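Local coordinates for putative hydroxymethylglutaryl-CoA synthase (Streptococcus mutans, PDB 3SQZ), which probably catalyses the condensation of acetyl-CoA with acetoacetyl-CoA to give 3-hydroxy-3-methylglutaryl-CoA, and binds coenzyme A, at residues Q48-M53 and L73-I78; D40-T45 and L318-L323; L168-D173 and S191-V196. One frame throughout, in Å; residues are numbered along the deposited sequence. Where two conformers were deposited one is given.

Contact 1: residues Q48-M53 and L73-I78; sequences QYVLNM and LNALSI
Leu-51 and Ile-78 meet on one face of a strand pair, Leu-51 CB lying 3.8 Å from Ile-78 CG1, and Val-378, Tyr-381 and Phe-385 of helix 378-385 cover these residues. Leu-76 shares this face, and Met-53, just past the end of its strand, approaches it with the two side chains crossing at about a right angle. The methionine chain bends at chi2 (-59°) and chi3 (-88°) and turns SD toward Leu-76; the 3.5 Å from SD to Leu-76 CG is doubtful, because Leu-76 was deposited in two conformers. Strands 49-52 and 75-78 run antiparallel, at 147°, and are connected in the chain by helices 53-60 and 64-71. That helical connection carries Asp-63 and Lys-66, both seen to bind CoA, while the side chain of Leu-73 is about 7 Å from the bound coenzyme A. Reciprocal backbone bonds fix the register: Leu-51 N to Leu-76 O at 2.8 Å and Leu-76 N to Leu-51 O at 2.9 Å. Past the strand end, Met-53 N still reaches Asn-74 O at 3.0 Å, tying the start of helix 53-60 to the returning chain. On the other face the Ala-75 methyl is met by two neighbours. Val-50 turns CG2 to within 3.5 Å of Ala-75 CB, and Asn-52 OD1 approaches that same CB at 3.4 Å. Ser-77, also on this face, has its hydroxyl hydrogen-bonded to Ser-46 OG and Arg-373 NH1.

Contact 2: residues D40-T45 and L318-L323; sequences DKIGFT and LGLLSL
Leu-318 O accepts the backbone N-H of Ser-322, N to O 2.8 Å, a regular helical bond; toward strand 40-45 the contact is wholly apolar. The side chain of Leu-318 sets its CD1 methyl over one face of the Phe-44 ring. CD1 stands 3.8 Å from the ring centroid and 8° off the normal, a CH-pi contact placed almost exactly over the centre of the ring. With CG trans to the backbone nitrogen, a chi1 of 178° carries the Phe-44 ring toward the helix. Ile-308 touches both the phenylalanine and Leu-318, and Ile-192 of the neighbouring strand also touches the ring. Segments 40-45 and 318-323 run at 109° to each other with axes 9.7 Å apart, so this part of helix 315-326 packs across strand 37-45 of the large mixed sheet, a helix-on-sheet layer consistent with the thiolase fold. Leu-321 spans the two strand residues that point at it: its CD1 branch meets Ile-42 CG2 at 4.0 Å, while CD2 lies 3.8 Å from Phe-44 CB. Ile-42 and Leu-321 run past one another in opposite directions, and Ile-42 CD1 continues to Leu-320 CD2 at 4.3 Å. Away from the strand, the Ser-322 hydroxyl is held by Ala-300 O and Tyr-304 N. Leu-318 lies about 9 Å, side chain to side chain, from His-267, a predicted proton donor/acceptor.

Contact 3: residues L168-D173 and S191-V196; sequences LVLASD and SIAMLV
Between Val-169 and Met-194 the flat groups are peptide units; no aromatic ring takes part. The two residues exchange backbone bonds, Val-169 N to Met-194 O at 2.9 Å and Met-194 N to Val-169 O at 2.8 Å, and each donor lies in the carbonyl plane of its acceptor. A second reciprocal pair joins Ala-171 and Ile-192, with Ala-171 N to Ile-192 O at 2.8 Å and Ile-192 N to Ala-171 O at 2.9 Å. At 176° these strands are almost exactly antiparallel, and they lie within the large mixed sheet of the thiolase fold. Next along the first strand, Asp-173 OD2 is hydrogen-bonded to the backbone N of Glu-113, a predicted proton donor/acceptor, and to the hydroxyls of Thr-112 and Ser-114. On one face Met-194 bends at chi3 (-72°), which brings CE to 4.0 Å from Val-169 CG1; Ala-151 and Ala-155 of helix 147-161 pack on the valine. The reverse face carries Leu-170, whose CD1 rests 3.7 Å from Ala-193 CB, and then the close pair Ser-172 and Ser-191, where Ser-172 CB lies 3.4 Å from Ser-191 OG. The hydroxyls do not bond each other: Ser-172 OG pairs with Val-85 O and Ser-191 OG with Ser-92 OG, which implies that these two buried polar groups are both satisfied by helix 85-94 rather than across the strands.

Overall arrangement
Contacts 2 and 3 have centres 9 Å apart and share the large mixed sheet: strand 37-45 pairs with strand 188-198 through Asp-40 N to Leu-195 O and Gly-43 N to Ala-193 O, both 2.8 Å and probable hydrogen bonds. Contact 1 belongs to a separate three-stranded sheet, its centre 19 Å from that of contact 2 and 22 Å from that of contact 3. Strand 49-52 follows strand 37-45 directly in the chain, so contacts 1 and then 3 fall between the two segments of contact 2. The N-terminal family region supplies core strands and helices bearing CoA-binding residues; contact 2, and strand 374-375 beside 49-52, both join it to the C-terminal one.

Contact 1: residues Q48-M53 and L73-I78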
ATOM      1  N   GLN A  48       5.518  11.273   9.242  1.00  9.87           N
ATOM      2  CA  GLN A  48       6.661  12.175   9.346  1.00 10.14           C
ATOM      3  C   GLN A  48       7.747  11.688  10.304  1.00  9.48           C
ATOM      4  O   GLN A  48       8.712  12.405  10.550  1.00 10.57           O
ATOM      5  CB  GLN A  48       6.188  13.569   9.768  1.00 11.41           C
ATOM      6  CG  GLN A  48       5.095  14.151   8.887  1.00 11.70           C
ATOM      7  CD  GLN A  48       5.495  14.286   7.431  1.00 12.73           C
ATOM      8  OE1 GLN A  48       4.736  13.914   6.525  1.00 14.49           O
ATOM      9  NE2 GLN A  48       6.667  14.840   7.192  1.00 13.53           N
ATOM     10  N   TYR A  49       7.585  10.477  10.828  1.00  9.74           N
ATOM     11  CA  TYR A  49       8.505   9.907  11.815  1.00  9.57           C
ATOM     12  C   TYR A  49       8.990   8.541  11.345  1.00  9.16           C
ATOM     13  O   TYR A  49       8.299   7.845  10.595  1.00  9.72           O
ATOM     14  CB  TYR A  49       7.809   9.726  13.164  1.00 10.29           C
ATOM     15  CG  TYR A  49       7.278  10.990  13.780  1.00 10.73           C
ATOM     16  CD1 TYR A  49       8.082  11.797  14.581  1.00 11.00           C
ATOM     17  CD2 TYR A  49       5.962  11.371  13.573  1.00 12.65           C
ATOM     18  CE1 TYR A  49       7.583  12.946  15.159  1.00 12.29           C
ATOM     19  CE2 TYR A  49       5.454  12.522  14.144  1.00 13.80           C
ATOM     20  CZ  TYR A  49       6.265  13.305  14.937  1.00 13.21           C
ATOM     21  OH  TYR A  49       5.735  14.450  15.503  1.00 14.71           O
ATOM     22  N   VAL A  50      10.165   8.145  11.824  1.00  9.54           N
ATOM     23  CA  VAL A  50      10.745   6.868  11.452  1.00  9.66           C
ATOM     24  C   VAL A  50      11.351   6.190  12.673  1.00  9.59           C
ATOM     25  O   VAL A  50      11.927   6.848  13.542  1.00 10.71           O
ATOM     26  CB  VAL A  50      11.808   7.043  10.324  1.00 10.36           C
ATOM     27  CG1 VAL A  50      12.941   7.994  10.743  1.00 11.00           C
ATOM     28  CG2 VAL A  50      12.354   5.702   9.868  1.00 10.83           C
ATOM     29  N   LEU A  51      11.182   4.872  12.738  1.00  9.80           N
ATOM     30  CA  LEU A  51      11.847   4.030  13.718  1.00 10.57           C
ATOM     31  C   LEU A  51      12.905   3.224  12.977  1.00 10.21           C
ATOM     32  O   LEU A  51      12.593   2.430  12.086  1.00 10.77           O
ATOM     33  CB  LEU A  51      10.844   3.095  14.395  1.00 11.36           C
ATOM     34  CG  LEU A  51      11.445   2.081  15.366  1.00 12.34           C
ATOM     35  CD1 LEU A  51      12.093   2.762  16.573  1.00 14.01           C
ATOM     36  CD2 LEU A  51      10.370   1.105  15.820  1.00 13.54           C
ATOM     37  N   ASN A  52      14.163   3.442  13.334  1.00 11.16           N
ATOM     38  CA  ASN A  52      15.245   2.704  12.705  1.00 12.72           C
ATOM     39  C   ASN A  52      15.344   1.309  13.330  1.00 11.90           C
ATOM     40  O   ASN A  52      15.291   1.163  14.553  1.00 13.29           O
ATOM     41  CB  ASN A  52      16.547   3.504  12.786  1.00 14.99           C
ATOM     42  CG  ASN A  52      16.538   4.707  11.847  1.00 17.77           C
ATOM     43  OD1 ASN A  52      15.955   4.656  10.761  1.00 19.74           O
ATOM     44  ND2 ASN A  52      17.172   5.795  12.264  1.00 20.16           N
ATOM     45  N   MET A  53      15.468   0.285  12.491  1.00 12.61           N
ATOM     46  CA  MET A  53      15.431  -1.088  12.980  1.00 13.23           C
ATOM     47  C   MET A  53      16.566  -1.405  13.948  1.00 13.85           C
ATOM     48  O   MET A  53      16.394  -2.187  14.881  1.00 14.75           O
ATOM     49  CB  MET A  53      15.415  -2.081  11.824  1.00 14.03           C
ATOM     50  CG  MET A  53      14.123  -2.021  11.009  1.00 16.02           C
ATOM     51  SD  MET A  53      12.619  -2.342  11.965  1.00 20.88           S
ATOM     52  CE  MET A  53      12.514  -4.119  11.832  1.00 21.69           C
ATOM     53  N   LEU A  73      14.652  -5.327   6.314  1.00 14.20           N
ATOM     54  CA  LEU A  73      14.099  -4.028   6.689  1.00 13.90           C
ATOM     55  C   LEU A  73      15.156  -3.159   7.356  1.00 13.50           C
ATOM     56  O   LEU A  73      15.903  -3.626   8.219  1.00 15.39           O
ATOM     57  CB  LEU A  73      12.920  -4.190   7.652  1.00 14.53           C
ATOM     58  CG  LEU A  73      11.593  -4.650   7.050  1.00 14.87           C
ATOM     59  CD1 LEU A  73      10.593  -4.975   8.152  1.00 16.42           C
ATOM     60  CD2 LEU A  73      11.034  -3.579   6.127  1.00 15.81           C
ATOM     61  N   ASN A  74      15.190  -1.890   6.970  1.00 12.49           N
ATOM     62  CA  ASN A  74      16.095  -0.912   7.570  1.00 12.46           C
ATOM     63  C   ASN A  74      15.397   0.019   8.555  1.00 11.07           C
ATOM     64  O   ASN A  74      15.972   0.401   9.568  1.00 11.71           O
ATOM     65  CB  ASN A  74      16.762  -0.066   6.484  1.00 13.15           C
ATOM     66  CG  ASN A  74      17.596  -0.888   5.534  1.00 17.05           C
ATOM     67  OD1 ASN A  74      17.702  -0.569   4.350  1.00 19.23           O
ATOM     68  ND2 ASN A  74      18.192  -1.956   6.043  1.00 17.98           N
ATOM     69  N   ALA A  75      14.162   0.395   8.242  1.00 11.00           N
ATOM     70  CA  ALA A  75      13.445   1.391   9.022  1.00 10.49           C
ATOM     71  C   ALA A  75      11.960   1.281   8.730  1.00  9.97           C
ATOM     72  O   ALA A  75      11.563   0.736   7.700  1.00 10.91           O
ATOM     73  CB  ALA A  75      13.953   2.793   8.686  1.00 11.39           C
ATOM     74  N   LEU A  76      11.143   1.817   9.627  1.00  9.89           N
ATOM     75  CA  LEU A  76       9.678   1.746   9.554  0.62 10.35           C
ATOM     76  C   LEU A  76       9.088   3.136   9.758  1.00  9.44           C
ATOM     77  O   LEU A  76       9.520   3.821  10.680  1.00 10.51           O
ATOM     78  CB  LEU A  76       9.138   0.878  10.697  0.62 11.04           C
ATOM     79  CG  LEU A  76       9.794  -0.469  10.987  0.62 11.46           C
ATOM     80  CD1 LEU A  76       9.149  -1.104  12.216  0.62 11.89           C
ATOM     81  CD2 LEU A  76       9.682  -1.388   9.786  0.62 12.21           C
ATOM     82  N   SER A  77       8.065   3.510   8.996  1.00  9.39           N
ATOM     83  CA  SER A  77       7.345   4.740   9.278  1.00  9.17           C
ATOM     84  C   SER A  77       6.452   4.578  10.498  1.00  9.56           C
ATOM     85  O   SER A  77       5.763   3.567  10.645  1.00 10.29           O
ATOM     86  CB  SER A  77       6.477   5.155   8.098  1.00 10.01           C
ATOM     87  OG  SER A  77       7.290   5.526   6.999  1.00  9.83           O
ATOM     88  N   ILE A  78       6.442   5.604  11.344  1.00  9.70           N
ATOM     89  CA  ILE A  78       5.621   5.635  12.548  1.00  9.91           C
ATOM     90  C   ILE A  78       4.673   6.817  12.446  1.00  9.46           C
ATOM     91  O   ILE A  78       5.090   7.933  12.133  1.00 10.12           O
ATOM     92  CB  ILE A  78       6.500   5.757  13.815  1.00 10.26           C
ATOM     93  CG1 ILE A  78       7.367   4.503  13.988  1.00 11.22           C
ATOM     94  CG2 ILE A  78       5.647   6.030  15.054  1.00 11.37           C
ATOM     95  CD1 ILE A  78       6.589   3.205  14.089  1.00 13.30           C
TER

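Contact 2: residues D40-T45 and L318-L323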
ATOM      1  N   ASP A  40      -3.045   6.347 -14.362  1.00 10.26           N
ATOM      2  CA  ASP A  40      -2.530   7.562 -14.971  1.00 10.76           C
ATOM      3  C   ASP A  40      -1.482   8.235 -14.095  1.00  9.94           C
ATOM      4  O   ASP A  40      -0.496   8.767 -14.605  1.00 11.22           O
ATOM      5  CB  ASP A  40      -3.689   8.524 -15.217  1.00 11.44           C
ATOM      6  CG  ASP A  40      -3.271   9.770 -15.953  1.00 12.04           C
ATOM      7  OD1 ASP A  40      -2.701   9.655 -17.063  1.00 12.00           O
ATOM      8  OD2 ASP A  40      -3.524  10.870 -15.427  1.00 12.99           O
ATOM      9  N   LYS A  41      -1.730   8.245 -12.787  1.00 10.27           N
ATOM     10  CA  LYS A  41      -0.831   8.862 -11.819  1.00 10.55           C
ATOM     11  C   LYS A  41      -0.842   8.046 -10.539  1.00 10.16           C
ATOM     12  O   LYS A  41      -1.865   7.440 -10.197  1.00 10.39           O
ATOM     13  CB  LYS A  41      -1.222  10.320 -11.539  1.00 12.99           C
ATOM     14  CG  LYS A  41      -0.959  11.240 -12.741  1.00 15.07           C
ATOM     15  CD  LYS A  41      -1.244  12.710 -12.463  1.00 15.45           C
ATOM     16  CE  LYS A  41      -2.741  12.971 -12.352  1.00 15.52           C
ATOM     17  NZ  LYS A  41      -3.070  14.437 -12.419  1.00 14.58           N
ATOM     18  N   ILE A  42       0.299   8.029  -9.850  1.00  9.98           N
ATOM     19  CA  ILE A  42       0.453   7.383  -8.553  1.00  9.82           C
ATOM     20  C   ILE A  42       1.028   8.385  -7.562  1.00  9.95           C
ATOM     21  O   ILE A  42       2.067   8.995  -7.830  1.00 11.22           O
ATOM     22  CB  ILE A  42       1.398   6.157  -8.614  1.00 10.21           C
ATOM     23  CG1 ILE A  42       0.945   5.150  -9.672  1.00 11.19           C
ATOM     24  CG2 ILE A  42       1.499   5.502  -7.253  1.00 11.14           C
ATOM     25  CD1 ILE A  42       1.955   4.050  -9.958  1.00 12.89           C
ATOM     26  N   GLY A  43       0.339   8.565  -6.437  1.00  9.31           N
ATOM     27  CA  GLY A  43       0.826   9.401  -5.358  1.00  9.79           C
ATOM     28  C   GLY A  43       1.144   8.543  -4.153  1.00  9.21           C
ATOM     29  O   GLY A  43       0.563   7.464  -3.975  1.00  9.35           O
ATOM     30  N   PHE A  44       2.072   9.011  -3.325  1.00  9.43           N
ATOM     31  CA  PHE A  44       2.401   8.311  -2.098  1.00 10.10           C
ATOM     32  C   PHE A  44       2.677   9.292  -0.983  1.00  9.74           C
ATOM     33  O   PHE A  44       3.396  10.270  -1.176  1.00 10.60           O
ATOM     34  CB  PHE A  44       3.630   7.407  -2.265  1.00 10.25           C
ATOM     35  CG  PHE A  44       4.013   6.699  -0.997  1.00 10.31           C
ATOM     36  CD1 PHE A  44       3.181   5.722  -0.468  1.00 10.60           C
ATOM     37  CD2 PHE A  44       5.175   7.028  -0.312  1.00 10.87           C
ATOM     38  CE1 PHE A  44       3.505   5.078   0.711  1.00 11.35           C
ATOM     39  CE2 PHE A  44       5.503   6.383   0.866  1.00 11.51           C
ATOM     40  CZ  PHE A  44       4.668   5.409   1.381  1.00 11.29           C
ATOM     41  N   THR A  45       2.121   9.025   0.187  1.00  9.61           N
ATOM     42  CA  THR A  45       2.389   9.789   1.409  0.63 10.58           C
ATOM     43  C   THR A  45       2.692   8.802   2.536  1.00 10.97           C
ATOM     44  O   THR A  45       1.984   7.808   2.669  1.00 12.46           O
ATOM     45  CB  THR A  45       1.167  10.685   1.812  0.63 11.97           C
ATOM     46  OG1 THR A  45       0.945  11.685   0.807  0.63 12.21           O
ATOM     47  CG2 THR A  45       1.376  11.377   3.164  0.63 13.11           C
ATOM     48  N   LEU A 318       3.072   0.295  -3.527  1.00  8.87           N
ATOM     49  CA  LEU A 318       4.318   0.951  -3.163  1.00  9.16           C
ATOM     50  C   LEU A 318       5.488   0.257  -3.875  1.00  8.60           C
ATOM     51  O   LEU A 318       6.404   0.914  -4.364  1.00  9.30           O
ATOM     52  CB  LEU A 318       4.510   0.942  -1.644  1.00  9.65           C
ATOM     53  CG  LEU A 318       5.821   1.560  -1.142  1.00 10.03           C
ATOM     54  CD1 LEU A 318       5.936   3.027  -1.534  1.00 10.49           C
ATOM     55  CD2 LEU A 318       5.928   1.388   0.366  1.00 11.03           C
ATOM     56  N   GLY A 319       5.463  -1.072  -3.930  1.00  9.03           N
ATOM     57  CA  GLY A 319       6.489  -1.795  -4.659  1.00  9.44           C
ATOM     58  C   GLY A 319       6.463  -1.494  -6.148  1.00  8.79           C
ATOM     59  O   GLY A 319       7.517  -1.371  -6.780  1.00  9.42           O
ATOM     60  N   LEU A 320       5.268  -1.389  -6.733  1.00  9.03           N
ATOM     61  CA  LEU A 320       5.153  -0.970  -8.126  1.00  9.47           C
ATOM     62  C   LEU A 320       5.812   0.406  -8.318  1.00  8.73           C
ATOM     63  O   LEU A 320       6.600   0.621  -9.242  1.00  9.21           O
ATOM     64  CB  LEU A 320       3.684  -0.931  -8.554  1.00  9.65           C
ATOM     65  CG  LEU A 320       3.421  -0.363  -9.952  1.00 10.34           C
ATOM     66  CD1 LEU A 320       4.070  -1.196 -11.070  1.00 11.43           C
ATOM     67  CD2 LEU A 320       1.922  -0.211 -10.193  1.00 11.53           C
ATOM     68  N   LEU A 321       5.495   1.341  -7.432  1.00  8.64           N
ATOM     69  CA  LEU A 321       6.063   2.681  -7.523  1.00  9.08           C
ATOM     70  C   LEU A 321       7.590   2.655  -7.391  1.00  8.52           C
ATOM     71  O   LEU A 321       8.306   3.290  -8.163  1.00  9.26           O
ATOM     72  CB  LEU A 321       5.439   3.561  -6.448  1.00  9.58           C
ATOM     73  CG  LEU A 321       5.839   5.031  -6.460  1.00  9.67           C
ATOM     74  CD1 LEU A 321       5.461   5.717  -7.773  1.00 10.78           C
ATOM     75  CD2 LEU A 321       5.206   5.724  -5.262  1.00 10.27           C
ATOM     76  N   SER A 322       8.079   1.895  -6.418  1.00  8.82           N
ATOM     77  CA  SER A 322       9.505   1.730  -6.207  1.00  9.13           C
ATOM     78  C   SER A 322      10.176   1.147  -7.461  1.00  9.25           C
ATOM     79  O   SER A 322      11.232   1.616  -7.893  1.00  9.98           O
ATOM     80  CB  SER A 322       9.713   0.823  -4.997  1.00  9.33           C
ATOM     81  OG  SER A 322      11.066   0.794  -4.582  1.00  9.90           O
ATOM     82  N   LEU A 323       9.554   0.128  -8.041  1.00  9.24           N
ATOM     83  CA  LEU A 323      10.034  -0.459  -9.284  1.00  9.82           C
ATOM     84  C   LEU A 323      10.143   0.585 -10.389  1.00  9.06           C
ATOM     85  O   LEU A 323      11.174   0.708 -11.049  1.00  9.83           O
ATOM     86  CB  LEU A 323       9.079  -1.564  -9.723  1.00  9.92           C
ATOM     87  CG  LEU A 323       9.310  -2.110 -11.133  1.00 10.05           C
ATOM     88  CD1 LEU A 323      10.663  -2.840 -11.248  1.00 11.32           C
ATOM     89  CD2 LEU A 323       8.158  -3.018 -11.544  1.00 10.99           C
TER

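Contact 3: residues L168-D173 and S191-V196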
ATOM      1  N   LEU A 168     -10.616   7.632  -8.303  1.00  9.16           N
ATOM      2  CA  LEU A 168      -9.525   7.741  -7.352  1.00  9.42           C
ATOM      3  C   LEU A 168      -9.557   6.536  -6.424  1.00  8.81           C
ATOM      4  O   LEU A 168     -10.553   6.311  -5.721  1.00  9.47           O
ATOM      5  CB  LEU A 168      -9.685   9.020  -6.546  1.00  9.58           C
ATOM      6  CG  LEU A 168      -8.638   9.265  -5.461  1.00 10.11           C
ATOM      7  CD1 LEU A 168      -7.240   9.386  -6.065  1.00 10.89           C
ATOM      8  CD2 LEU A 168      -9.010  10.490  -4.651  1.00 11.13           C
ATOM      9  N   VAL A 169      -8.477   5.757  -6.437  1.00  9.15           N
ATOM     10  CA  VAL A 169      -8.306   4.623  -5.549  1.00  9.36           C
ATOM     11  C   VAL A 169      -7.249   4.967  -4.514  1.00  9.17           C
ATOM     12  O   VAL A 169      -6.154   5.399  -4.866  1.00  9.89           O
ATOM     13  CB  VAL A 169      -7.878   3.361  -6.333  1.00 10.65           C
ATOM     14  CG1 VAL A 169      -7.553   2.198  -5.395  1.00 11.92           C
ATOM     15  CG2 VAL A 169      -8.968   2.972  -7.324  1.00 11.94           C
ATOM     16  N   LEU A 170      -7.584   4.797  -3.242  1.00  9.29           N
ATOM     17  CA  LEU A 170      -6.663   5.031  -2.138  1.00  9.03           C
ATOM     18  C   LEU A 170      -6.428   3.713  -1.432  1.00  9.29           C
ATOM     19  O   LEU A 170      -7.377   2.982  -1.154  1.00 11.23           O
ATOM     20  CB  LEU A 170      -7.256   6.012  -1.127  1.00 11.00           C
ATOM     21  CG  LEU A 170      -7.634   7.435  -1.538  1.00 13.12           C
ATOM     22  CD1 LEU A 170      -6.592   8.096  -2.421  1.00 12.37           C
ATOM     23  CD2 LEU A 170      -9.013   7.504  -2.154  1.00 15.44           C
ATOM     24  N   ALA A 171      -5.166   3.422  -1.136  1.00  9.06           N
ATOM     25  CA  ALA A 171      -4.787   2.236  -0.376  1.00  8.96           C
ATOM     26  C   ALA A 171      -3.974   2.737   0.801  1.00  8.99           C
ATOM     27  O   ALA A 171      -2.788   3.056   0.647  1.00 11.08           O
ATOM     28  CB  ALA A 171      -3.961   1.309  -1.232  1.00  9.54           C
ATOM     29  N   SER A 172      -4.618   2.833   1.964  1.00  8.88           N
ATOM     30  CA  SER A 172      -4.072   3.570   3.097  1.00  9.21           C
ATOM     31  C   SER A 172      -4.190   2.734   4.357  1.00  8.51           C
ATOM     32  O   SER A 172      -5.244   2.170   4.633  1.00  9.06           O
ATOM     33  CB  SER A 172      -4.845   4.870   3.276  1.00  9.18           C
ATOM     34  OG  SER A 172      -4.297   5.620   4.339  1.00  9.35           O
ATOM     35  N   ASP A 173      -3.111   2.658   5.131  1.00  8.88           N
ATOM     36  CA  ASP A 173      -3.091   1.772   6.291  1.00  9.15           C
ATOM     37  C   ASP A 173      -1.974   2.143   7.251  1.00  8.96           C
ATOM     38  O   ASP A 173      -0.949   2.730   6.862  1.00  9.67           O
ATOM     39  CB  ASP A 173      -2.906   0.310   5.858  1.00  9.53           C
ATOM     40  CG  ASP A 173      -4.224  -0.406   5.587  1.00  8.68           C
ATOM     41  OD1 ASP A 173      -4.391  -0.942   4.470  1.00  9.70           O
ATOM     42  OD2 ASP A 173      -5.068  -0.471   6.506  1.00  8.72           O
ATOM     43  N   SER A 191       0.110   5.624   2.478  1.00  8.56           N
ATOM     44  CA  SER A 191      -1.007   5.539   1.547  1.00  8.22           C
ATOM     45  C   SER A 191      -0.528   5.745   0.127  1.00  8.26           C
ATOM     46  O   SER A 191       0.242   6.668  -0.156  1.00  8.98           O
ATOM     47  CB  SER A 191      -2.065   6.598   1.853  1.00  8.87           C
ATOM     48  OG  SER A 191      -3.107   6.574   0.881  1.00  9.47           O
ATOM     49  N   ILE A 192      -1.028   4.895  -0.764  1.00  8.64           N
ATOM     50  CA  ILE A 192      -0.894   5.045  -2.201  1.00  8.76           C
ATOM     51  C   ILE A 192      -2.207   5.580  -2.765  1.00  8.63           C
ATOM     52  O   ILE A 192      -3.283   5.106  -2.390  1.00  9.83           O
ATOM     53  CB  ILE A 192      -0.584   3.681  -2.859  1.00  9.67           C
ATOM     54  CG1 ILE A 192       0.863   3.266  -2.555  1.00 10.14           C
ATOM     55  CG2 ILE A 192      -0.875   3.711  -4.356  1.00 10.76           C
ATOM     56  CD1 ILE A 192       1.911   3.949  -3.400  1.00 10.63           C
ATOM     57  N   ALA A 193      -2.119   6.580  -3.635  1.00  8.32           N
ATOM     58  CA  ALA A 193      -3.269   7.056  -4.406  1.00  8.81           C
ATOM     59  C   ALA A 193      -3.033   6.718  -5.869  1.00  8.34           C
ATOM     60  O   ALA A 193      -1.940   6.939  -6.386  1.00  9.32           O
ATOM     61  CB  ALA A 193      -3.439   8.557  -4.239  1.00  9.45           C
ATOM     62  N   MET A 194      -4.052   6.190  -6.538  1.00  9.08           N
ATOM     63  CA  MET A 194      -3.976   5.894  -7.965  1.00 10.07           C
ATOM     64  C   MET A 194      -5.148   6.549  -8.671  1.00  9.88           C
ATOM     65  O   MET A 194      -6.298   6.371  -8.265  1.00 11.18           O
ATOM     66  CB  MET A 194      -3.965   4.382  -8.210  1.00 10.58           C
ATOM     67  CG  MET A 194      -2.682   3.739  -7.720  1.00 11.12           C
ATOM     68  SD  MET A 194      -2.633   1.940  -7.781  1.00 13.14           S
ATOM     69  CE  MET A 194      -3.747   1.540  -6.438  1.00 14.04           C
ATOM     70  N   LEU A 195      -4.855   7.331  -9.700  1.00 10.14           N
ATOM     71  CA  LEU A 195      -5.884   7.912 -10.540  1.00 10.45           C
ATOM     72  C   LEU A 195      -6.051   7.031 -11.759  1.00 10.22           C
ATOM     73  O   LEU A 195      -5.084   6.801 -12.501  1.00 11.15           O
ATOM     74  CB  LEU A 195      -5.484   9.320 -10.952  1.00 11.82           C
ATOM     75  CG  LEU A 195      -6.548  10.054 -11.769  1.00 13.92           C
ATOM     76  CD1 LEU A 195      -7.770  10.390 -10.907  1.00 13.23           C
ATOM     77  CD2 LEU A 195      -5.965  11.297 -12.398  1.00 16.41           C
ATOM     78  N   VAL A 196      -7.270   6.539 -11.961  1.00 10.39           N
ATOM     79  CA  VAL A 196      -7.570   5.644 -13.065  1.00 10.95           C
ATOM     80  C   VAL A 196      -8.403   6.381 -14.105  1.00 11.22           C
ATOM     81  O   VAL A 196      -9.379   7.044 -13.753  1.00 11.47           O
ATOM     82  CB  VAL A 196      -8.322   4.394 -12.554  1.00 11.69           C
ATOM     83  CG1 VAL A 196      -8.744   3.490 -13.718  1.00 12.39           C
ATOM     84  CG2 VAL A 196      -7.458   3.643 -11.546  1.00 13.21           C
TER